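Local coordinates for formyltransferase (Francisella tularensis subsp. tularensis, PDB 4NV1), which belongs to the formyltransferase family and binds dTDP-4-amino-4,6-dideoxyglucose, at residues L89-G103 and L115-D129. Residues are numbered along the deposited sequence; the frame is centred on the assembly and turned at random.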
ATOM      1  N   LEU A  89      10.961  18.036 -39.907  1.00 24.26           N
ATOM      2  CA  LEU A  89      11.602  17.308 -38.832  1.00 26.84           C
ATOM      3  C   LEU A  89      10.819  17.343 -37.522  1.00 25.07           C
ATOM      4  O   LEU A  89      10.652  18.389 -36.891  1.00 24.32           O
ATOM      5  CB  LEU A  89      12.992  17.921 -38.638  1.00 28.57           C
ATOM      6  CG  LEU A  89      13.905  17.392 -37.557  1.00 30.61           C
ATOM      7  CD1 LEU A  89      14.026  15.895 -37.744  1.00 28.22           C
ATOM      8  CD2 LEU A  89      15.256  18.092 -37.683  1.00 34.76           C
ATOM      9  N   CYS A  90      10.394  16.172 -37.086  1.00 25.19           N
ATOM     10  CA  CYS A  90       9.576  15.988 -35.880  1.00 24.79           C
ATOM     11  C   CYS A  90      10.374  15.022 -34.979  1.00 20.80           C
ATOM     12  O   CYS A  90      10.895  13.992 -35.404  1.00 23.11           O
ATOM     13  CB  CYS A  90       8.235  15.361 -36.265  1.00 23.45           C
ATOM     14  SG  CYS A  90       7.326  16.487 -37.345  1.00 28.17           S
ATOM     15  N   ILE A  91      10.535  15.440 -33.747  1.00 22.82           N
ATOM     16  CA  ILE A  91      11.314  14.699 -32.777  1.00 24.49           C
ATOM     17  C   ILE A  91      10.449  14.429 -31.549  1.00 22.93           C
ATOM     18  O   ILE A  91       9.704  15.281 -31.074  1.00 23.28           O
ATOM     19  CB  ILE A  91      12.595  15.465 -32.495  1.00 20.49           C
ATOM     20  CG1 ILE A  91      13.450  15.446 -33.809  1.00 18.91           C
ATOM     21  CG2 ILE A  91      13.254  15.007 -31.211  1.00 19.67           C
ATOM     22  CD1 ILE A  91      14.615  16.396 -33.731  1.00 19.76           C
ATOM     23  N   ASN A  92      10.482  13.169 -31.166  1.00 22.04           N
ATOM     24  CA  ASN A  92       9.753  12.691 -30.008  1.00 23.71           C
ATOM     25  C   ASN A  92      10.659  12.533 -28.805  1.00 26.35           C
ATOM     26  O   ASN A  92      11.763  12.007 -28.899  1.00 23.79           O
ATOM     27  CB  ASN A  92       9.167  11.345 -30.370  1.00 24.65           C
ATOM     28  CG  ASN A  92       8.144  10.836 -29.353  1.00 27.70           C
ATOM     29  OD1 ASN A  92       7.849   9.681 -29.383  1.00 34.20           O
ATOM     30  ND2 ASN A  92       7.543  11.692 -28.549  1.00 33.73           N
ATOM     31  N   ILE A  93      10.166  12.953 -27.654  1.00 26.36           N
ATOM     32  CA  ILE A  93      10.887  12.853 -26.420  1.00 27.14           C
ATOM     33  C   ILE A  93      10.010  11.899 -25.652  1.00 29.00           C
ATOM     34  O   ILE A  93       8.859  12.227 -25.309  1.00 25.43           O
ATOM     35  CB  ILE A  93      11.033  14.244 -25.784  1.00 29.45           C
ATOM     36  CG1 ILE A  93      11.951  15.123 -26.653  1.00 33.79           C
ATOM     37  CG2 ILE A  93      11.631  14.185 -24.381  1.00 31.48           C
ATOM     38  CD1 ILE A  93      11.278  16.125 -27.540  1.00 31.87           C
ATOM     39  N   HIS A  94      10.569  10.718 -25.389  1.00 26.47           N
ATOM     40  CA  HIS A  94       9.783   9.513 -25.076  1.00 27.73           C
ATOM     41  C   HIS A  94      10.189   8.864 -23.737  1.00 30.21           C
ATOM     42  O   HIS A  94      11.362   8.519 -23.567  1.00 25.64           O
ATOM     43  CB  HIS A  94       9.980   8.536 -26.244  1.00 33.22           C
ATOM     44  CG  HIS A  94       9.386   7.184 -26.050  1.00 36.44           C
ATOM     45  ND1 HIS A  94       8.037   6.965 -25.835  1.00 40.49           N
ATOM     46  CD2 HIS A  94       9.964   5.959 -26.088  1.00 39.53           C
ATOM     47  CE1 HIS A  94       7.819   5.669 -25.698  1.00 42.45           C
ATOM     48  NE2 HIS A  94       8.972   5.032 -25.857  1.00 41.92           N
ATOM     49  N   PRO A  95       9.213   8.608 -22.840  1.00 25.04           N
ATOM     50  CA  PRO A  95       9.432   7.902 -21.585  1.00 28.75           C
ATOM     51  C   PRO A  95       9.633   6.413 -21.691  1.00 26.56           C
ATOM     52  O   PRO A  95       9.209   5.696 -20.792  1.00 30.25           O
ATOM     53  CB  PRO A  95       8.166   8.210 -20.755  1.00 26.11           C
ATOM     54  CG  PRO A  95       7.114   8.283 -21.782  1.00 27.81           C
ATOM     55  CD  PRO A  95       7.768   8.765 -23.083  1.00 27.02           C
ATOM     56  N   GLY A  96      10.411   5.940 -22.649  1.00 22.12           N
ATOM     57  CA  GLY A  96      11.004   4.593 -22.565  1.00 19.50           C
ATOM     58  C   GLY A  96      12.305   4.453 -23.362  1.00 21.20           C
ATOM     59  O   GLY A  96      12.733   5.411 -23.992  1.00 18.18           O
ATOM     60  N   LEU A  97      12.990   3.320 -23.238  1.00 22.25           N
ATOM     61  CA  LEU A  97      14.293   3.125 -23.901  1.00 25.13           C
ATOM     62  C   LEU A  97      14.043   2.305 -25.149  1.00 24.09           C
ATOM     63  O   LEU A  97      14.079   1.092 -25.111  1.00 21.65           O
ATOM     64  CB  LEU A  97      15.273   2.381 -22.998  1.00 24.76           C
ATOM     65  CG  LEU A  97      16.771   2.491 -23.314  1.00 28.14           C
ATOM     66  CD1 LEU A  97      17.426   3.771 -22.870  1.00 28.37           C
ATOM     67  CD2 LEU A  97      17.540   1.407 -22.607  1.00 28.67           C
ATOM     68  N   ASN A  98      13.824   2.963 -26.274  1.00 22.00           N
ATOM     69  CA  ASN A  98      13.674   2.244 -27.540  1.00 21.11           C
ATOM     70  C   ASN A  98      14.874   1.323 -27.834  1.00 23.18           C
ATOM     71  O   ASN A  98      15.998   1.684 -27.538  1.00 24.81           O
ATOM     72  CB  ASN A  98      13.600   3.254 -28.679  1.00 25.17           C
ATOM     73  CG  ASN A  98      12.291   4.055 -28.708  1.00 28.14           C
ATOM     74  OD1 ASN A  98      12.074   4.877 -29.612  1.00 32.55           O
ATOM     75  ND2 ASN A  98      11.400   3.792 -27.758  1.00 26.30           N
ATOM     76  N   PRO A  99      14.640   0.132 -28.394  1.00 20.75           N
ATOM     77  CA  PRO A  99      13.354  -0.278 -28.885  1.00 22.61           C
ATOM     78  C   PRO A  99      12.573  -1.160 -27.899  1.00 22.52           C
ATOM     79  O   PRO A  99      11.735  -1.926 -28.358  1.00 22.96           O
ATOM     80  CB  PRO A  99      13.732  -1.182 -30.032  1.00 27.71           C
ATOM     81  CG  PRO A  99      14.968  -1.880 -29.511  1.00 24.04           C
ATOM     82  CD  PRO A  99      15.715  -0.751 -28.869  1.00 23.28           C
ATOM     83  N   TYR A 100      12.903  -1.144 -26.608  1.00 23.82           N
ATOM     84  CA  TYR A 100      12.239  -2.012 -25.596  1.00 24.08           C
ATOM     85  C   TYR A 100      10.932  -1.443 -24.994  1.00 22.42           C
ATOM     86  O   TYR A 100      10.896  -0.312 -24.550  1.00 23.74           O
ATOM     87  CB  TYR A 100      13.197  -2.365 -24.478  1.00 27.16           C
ATOM     88  CG  TYR A 100      14.587  -2.830 -24.910  1.00 25.82           C
ATOM     89  CD1 TYR A 100      15.627  -1.925 -24.878  1.00 27.17           C
ATOM     90  CD2 TYR A 100      14.868  -4.140 -25.290  1.00 30.16           C
ATOM     91  CE1 TYR A 100      16.898  -2.278 -25.255  1.00 29.97           C
ATOM     92  CE2 TYR A 100      16.170  -4.533 -25.683  1.00 26.81           C
ATOM     93  CZ  TYR A 100      17.185  -3.599 -25.633  1.00 35.41           C
ATOM     94  OH  TYR A 100      18.507  -3.832 -26.014  1.00 34.93           O
ATOM     95  N   ASN A 101       9.875  -2.228 -25.071  1.00 21.80           N
ATOM     96  CA  ASN A 101       8.556  -1.963 -24.450  1.00 27.64           C
ATOM     97  C   ASN A 101       8.006  -0.702 -25.063  1.00 26.48           C
ATOM     98  O   ASN A 101       7.747   0.268 -24.381  1.00 26.95           O
ATOM     99  CB  ASN A 101       8.657  -1.861 -22.928  1.00 23.83           C
ATOM    100  CG  ASN A 101       8.840  -3.216 -22.295  1.00 21.42           C
ATOM    101  OD1 ASN A 101       8.261  -4.197 -22.761  1.00 22.48           O
ATOM    102  ND2 ASN A 101       9.623  -3.278 -21.224  1.00 20.56           N
ATOM    103  N   ARG A 102       8.048  -0.678 -26.390  1.00 27.73           N
ATOM    104  CA  ARG A 102       7.476   0.397 -27.167  1.00 30.90           C
ATOM    105  C   ARG A 102       5.981   0.308 -26.908  1.00 31.09           C
ATOM    106  O   ARG A 102       5.433  -0.762 -26.612  1.00 29.14           O
ATOM    107  CB  ARG A 102       7.820   0.251 -28.669  1.00 28.94           C
ATOM    108  CG  ARG A 102       9.307   0.521 -28.864  1.00 33.96           C
ATOM    109  CD  ARG A 102       9.903  -0.047 -30.139  1.00 42.31           C
ATOM    110  NE  ARG A 102       9.025   0.237 -31.254  1.00 54.65           N
ATOM    111  CZ  ARG A 102       8.365  -0.673 -31.962  1.00 63.90           C
ATOM    112  NH1 ARG A 102       8.538  -1.969 -31.717  1.00 63.50           N
ATOM    113  NH2 ARG A 102       7.561  -0.257 -32.938  1.00 69.21           N
ATOM    114  N   GLY A 103       5.302   1.437 -27.024  1.00 32.96           N
ATOM    115  CA  GLY A 103       3.851   1.377 -26.821  1.00 37.27           C
ATOM    116  C   GLY A 103       3.460   1.842 -25.439  1.00 31.81           C
ATOM    117  O   GLY A 103       4.059   2.761 -24.891  1.00 28.45           O
ATOM    118  N   LEU A 115      12.939  -6.013 -19.288  1.00 25.53           N
ATOM    119  CA  LEU A 115      13.610  -5.222 -20.333  1.00 24.47           C
ATOM    120  C   LEU A 115      14.026  -3.835 -19.844  1.00 27.54           C
ATOM    121  O   LEU A 115      13.333  -3.238 -19.011  1.00 24.30           O
ATOM    122  CB  LEU A 115      12.702  -5.175 -21.555  1.00 26.34           C
ATOM    123  CG  LEU A 115      12.508  -6.599 -22.146  1.00 30.49           C
ATOM    124  CD1 LEU A 115      11.683  -6.514 -23.418  1.00 32.31           C
ATOM    125  CD2 LEU A 115      13.826  -7.329 -22.438  1.00 31.62           C
ATOM    126  N   PRO A 116      15.187  -3.316 -20.288  1.00 23.57           N
ATOM    127  CA  PRO A 116      15.532  -1.945 -19.936  1.00 22.69           C
ATOM    128  C   PRO A 116      14.399  -0.919 -20.076  1.00 17.98           C
ATOM    129  O   PRO A 116      13.550  -1.003 -20.951  1.00 17.20           O
ATOM    130  CB  PRO A 116      16.580  -1.600 -20.992  1.00 25.20           C
ATOM    131  CG  PRO A 116      17.312  -2.875 -21.127  1.00 24.00           C
ATOM    132  CD  PRO A 116      16.152  -3.827 -21.261  1.00 27.84           C
ATOM    133  N   ILE A 117      14.516   0.116 -19.271  1.00 20.13           N
ATOM    134  CA  ILE A 117      13.583   1.243 -19.286  1.00 19.30           C
ATOM    135  C   ILE A 117      14.488   2.441 -19.136  1.00 18.39           C
ATOM    136  O   ILE A 117      15.566   2.399 -18.538  1.00 19.16           O
ATOM    137  CB  ILE A 117      12.585   1.133 -18.083  1.00 18.23           C
ATOM    138  CG1 ILE A 117      11.629   2.319 -18.023  1.00 16.67           C
ATOM    139  CG2 ILE A 117      13.382   1.162 -16.784  1.00 17.78           C
ATOM    140  CD1 ILE A 117      10.651   2.361 -19.162  1.00 17.29           C
ATOM    141  N   GLY A 118      14.036   3.562 -19.670  1.00 20.22           N
ATOM    142  CA  GLY A 118      14.856   4.773 -19.659  1.00 18.17           C
ATOM    143  C   GLY A 118      14.108   5.793 -20.478  1.00 19.84           C
ATOM    144  O   GLY A 118      12.822   5.761 -20.510  1.00 18.71           O
ATOM    145  N   ALA A 119      14.863   6.724 -21.065  1.00 17.70           N
ATOM    146  CA  ALA A 119      14.261   7.761 -21.931  1.00 21.11           C
ATOM    147  C   ALA A 119      14.996   7.896 -23.265  1.00 22.52           C
ATOM    148  O   ALA A 119      16.181   7.756 -23.275  1.00 16.94           O
ATOM    149  CB  ALA A 119      14.287   9.117 -21.222  1.00 19.91           C
ATOM    150  N   THR A 120      14.257   8.151 -24.328  1.00 20.82           N
ATOM    151  CA  THR A 120      14.749   8.263 -25.652  1.00 22.39           C
ATOM    152  C   THR A 120      14.197   9.534 -26.302  1.00 24.90           C
ATOM    153  O   THR A 120      13.004   9.882 -26.118  1.00 21.23           O
ATOM    154  CB  THR A 120      14.213   7.101 -26.486  1.00 23.28           C
ATOM    155  OG1 THR A 120      14.578   5.864 -25.907  1.00 19.34           O
ATOM    156  CG2 THR A 120      14.785   7.130 -27.939  1.00 21.44           C
ATOM    157  N   ILE A 121      15.089  10.209 -27.034  1.00 22.40           N
ATOM    158  CA  ILE A 121      14.745  11.237 -28.022  1.00 20.75           C
ATOM    159  C   ILE A 121      15.129  10.751 -29.380  1.00 22.26           C
ATOM    160  O   ILE A 121      16.271  10.316 -29.632  1.00 18.21           O
ATOM    161  CB  ILE A 121      15.490  12.535 -27.756  1.00 21.76           C
ATOM    162  CG1 ILE A 121      15.252  12.996 -26.339  1.00 24.05           C
ATOM    163  CG2 ILE A 121      15.072  13.582 -28.781  1.00 23.50           C
ATOM    164  CD1 ILE A 121      16.155  14.086 -25.842  1.00 26.96           C
ATOM    165  N   HIS A 122      14.154  10.760 -30.258  1.00 19.36           N
ATOM    166  CA  HIS A 122      14.346  10.146 -31.544  1.00 21.40           C
ATOM    167  C   HIS A 122      13.539  10.890 -32.580  1.00 23.50           C
ATOM    168  O   HIS A 122      12.510  11.526 -32.285  1.00 27.22           O
ATOM    169  CB  HIS A 122      13.951   8.665 -31.516  1.00 21.88           C
ATOM    170  CG  HIS A 122      12.485   8.434 -31.334  1.00 26.58           C
ATOM    171  ND1 HIS A 122      11.881   8.394 -30.095  1.00 28.90           N
ATOM    172  CD2 HIS A 122      11.503   8.222 -32.239  1.00 30.75           C
ATOM    173  CE1 HIS A 122      10.584   8.190 -30.243  1.00 31.46           C
ATOM    174  NE2 HIS A 122      10.328   8.106 -31.536  1.00 33.38           N
ATOM    175  N   VAL A 123      14.030  10.829 -33.806  1.00 24.85           N
ATOM    176  CA  VAL A 123      13.337  11.432 -34.926  1.00 25.74           C
ATOM    177  C   VAL A 123      12.098  10.644 -35.298  1.00 25.22           C
ATOM    178  O   VAL A 123      12.178   9.469 -35.540  1.00 24.56           O
ATOM    179  CB  VAL A 123      14.274  11.564 -36.144  1.00 26.63           C
ATOM    180  CG1 VAL A 123      13.562  12.232 -37.333  1.00 24.97           C
ATOM    181  CG2 VAL A 123      15.523  12.361 -35.755  1.00 24.85           C
ATOM    182  N   MET A 124      10.964  11.308 -35.490  1.00 28.54           N
ATOM    183  CA  MET A 124       9.739  10.555 -35.755  1.00 27.08           C
ATOM    184  C   MET A 124       9.710  10.124 -37.203  1.00 29.29           C
ATOM    185  O   MET A 124      10.257  10.796 -38.098  1.00 34.31           O
ATOM    186  CB  MET A 124       8.495  11.372 -35.393  1.00 29.52           C
ATOM    187  CG  MET A 124       8.526  11.886 -33.981  1.00 27.19           C
ATOM    188  SD  MET A 124       7.283  13.108 -33.502  1.00 34.20           S
ATOM    189  CE  MET A 124       5.810  12.295 -34.064  1.00 33.30           C
ATOM    190  N   ASP A 125       9.102   8.956 -37.357  1.00 32.46           N
ATOM    191  CA  ASP A 125       8.892   8.154 -38.550  1.00 41.67           C
ATOM    192  C   ASP A 125       7.397   7.832 -38.654  1.00 42.38           C
ATOM    193  O   ASP A 125       6.604   8.197 -37.772  1.00 43.75           O
ATOM    194  CB  ASP A 125       9.559   6.790 -38.335  1.00 51.29           C
ATOM    195  CG  ASP A 125      10.752   6.585 -39.194  1.00 65.68           C
ATOM    196  OD1 ASP A 125      10.749   7.094 -40.338  1.00 71.39           O
ATOM    197  OD2 ASP A 125      11.663   5.861 -38.724  1.00 86.64           O
ATOM    198  N   GLU A 126       7.014   7.099 -39.693  1.00 48.20           N
ATOM    199  CA  GLU A 126       5.656   6.529 -39.762  1.00 53.82           C
ATOM    200  C   GLU A 126       5.235   5.529 -38.653  1.00 61.32           C
ATOM    201  O   GLU A 126       4.051   5.459 -38.288  1.00 46.28           O
ATOM    202  CB  GLU A 126       5.448   5.950 -41.149  1.00 54.97           C
ATOM    203  CG  GLU A 126       5.711   7.023 -42.203  1.00 63.08           C
ATOM    204  CD  GLU A 126       4.867   6.876 -43.460  1.00 71.79           C
ATOM    205  OE1 GLU A 126       5.358   7.310 -44.527  1.00 79.85           O
ATOM    206  OE2 GLU A 126       3.736   6.332 -43.394  1.00 65.91           O
ATOM    207  N   GLU A 127       6.189   4.807 -38.064  1.00 61.80           N
ATOM    208  CA  GLU A 127       5.877   3.889 -36.976  1.00 56.78           C
ATOM    209  C   GLU A 127       6.118   4.463 -35.586  1.00 53.33           C
ATOM    210  O   GLU A 127       6.972   5.328 -35.403  1.00 61.28           O
ATOM    211  CB  GLU A 127       6.662   2.583 -37.150  1.00 71.37           C
ATOM    212  CG  GLU A 127       6.290   1.748 -38.381  1.00 70.10           C
ATOM    213  CD  GLU A 127       6.338   0.247 -38.116  1.00 75.73           C
ATOM    214  OE1 GLU A 127       6.363  -0.150 -36.929  1.00 78.73           O
ATOM    215  OE2 GLU A 127       6.338  -0.552 -39.082  1.00 75.90           O
ATOM    216  N   ILE A 128       5.369   3.939 -34.617  1.00 44.52           N
ATOM    217  CA  ILE A 128       5.421   4.311 -33.196  1.00 47.26           C
ATOM    218  C   ILE A 128       6.742   4.006 -32.467  1.00 43.94           C
ATOM    219  O   ILE A 128       7.204   2.861 -32.367  1.00 38.07           O
ATOM    220  CB  ILE A 128       4.233   3.665 -32.378  1.00 62.06           C
ATOM    221  CG1 ILE A 128       2.850   4.193 -32.816  1.00 59.30           C
ATOM    222  CG2 ILE A 128       4.402   3.816 -30.859  1.00 63.69           C
ATOM    223  CD1 ILE A 128       1.767   4.164 -31.749  1.00 63.68           C
ATOM    224  N   ASP A 129       7.311   5.037 -31.834  1.00 53.39           N
ATOM    225  CA  ASP A 129       8.566   4.848 -31.097  1.00 49.43           C
ATOM    226  C   ASP A 129       9.529   4.042 -32.003  1.00 43.42           C
ATOM    227  O   ASP A 129       9.966   2.982 -31.587  1.00 44.83           O
ATOM    228  CB  ASP A 129       8.296   4.114 -29.740  1.00 50.56           C
ATOM    229  CG  ASP A 129       7.229   4.808 -28.837  1.00 54.65           C
ATOM    230  OD1 ASP A 129       7.131   6.065 -28.899  1.00 52.05           O
ATOM    231  OD2 ASP A 129       6.498   4.106 -28.066  1.00 42.25           O
TER
HETATM  232  O   HOH W   1      10.467  13.615 -38.957  1.00 30.08           O
HETATM  233  O   HOH W   2      11.804   0.596 -22.235  1.00 20.57           O
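Thr120 OG1 is gripped by two groups of the loop that follows strand 89-94: it donates to Gly96 O (2.7 Å), in the carbonyl plane and on a lone pair, and accepts from Asn98 N at 3.0 Å. Gln136 NE2 of the neighbouring strand adds a third bond. With OG1 beside its own backbone N (chi1 -57°), the hydroxyl meets the loop while CG2 turns to the Asn98 amide. Strand 117-123 runs antiparallel to strand 89-94, with hydrogen-bonded pairs at Asn92-His122 and His94-Thr120, and Met124 N closes the ladder on Cys90 O at 2.7 Å. On the face carrying Ile91, Ile93, Ile121 and Val123, CG2 of Ile91 presses on CG2 of Ile121, tightly at 3.4 Å, and Ile93 lies alongside Ile121. On the face carrying Asn92, His94, Thr120 and His122, the Asn92 side chain lies alongside the His122 ring, its CB over one ring face, while its ND2 bonds to Ser73 O; Asn98 OD1 sits over the opposite face. Asp129 crosses the His94 ring, OD1 3.2 Å above its plane toward the rim, carboxylate and ring 33° apart, and no hydrogen bond joins the two. OD2 instead receives Gly103 N at 3.1 Å, nearly along its C-O axis. The convergence of Asn92, His94 and Asp129 is consistent with the conserved Asn-His-Asp set of this family. Arg102 NE reaches Asp129 O from above the carbonyl plane, whereas NH2 meets Ile128 O within it. Further along, Pro116 CD sits over the centre of the Tyr100 ring, a CH-pi contact. Segment 95-103 is thus tied to 115-129 by side chains bonding to main-chain groups, and the Asp129 carboxylate is positioned by main chain and imidazole together.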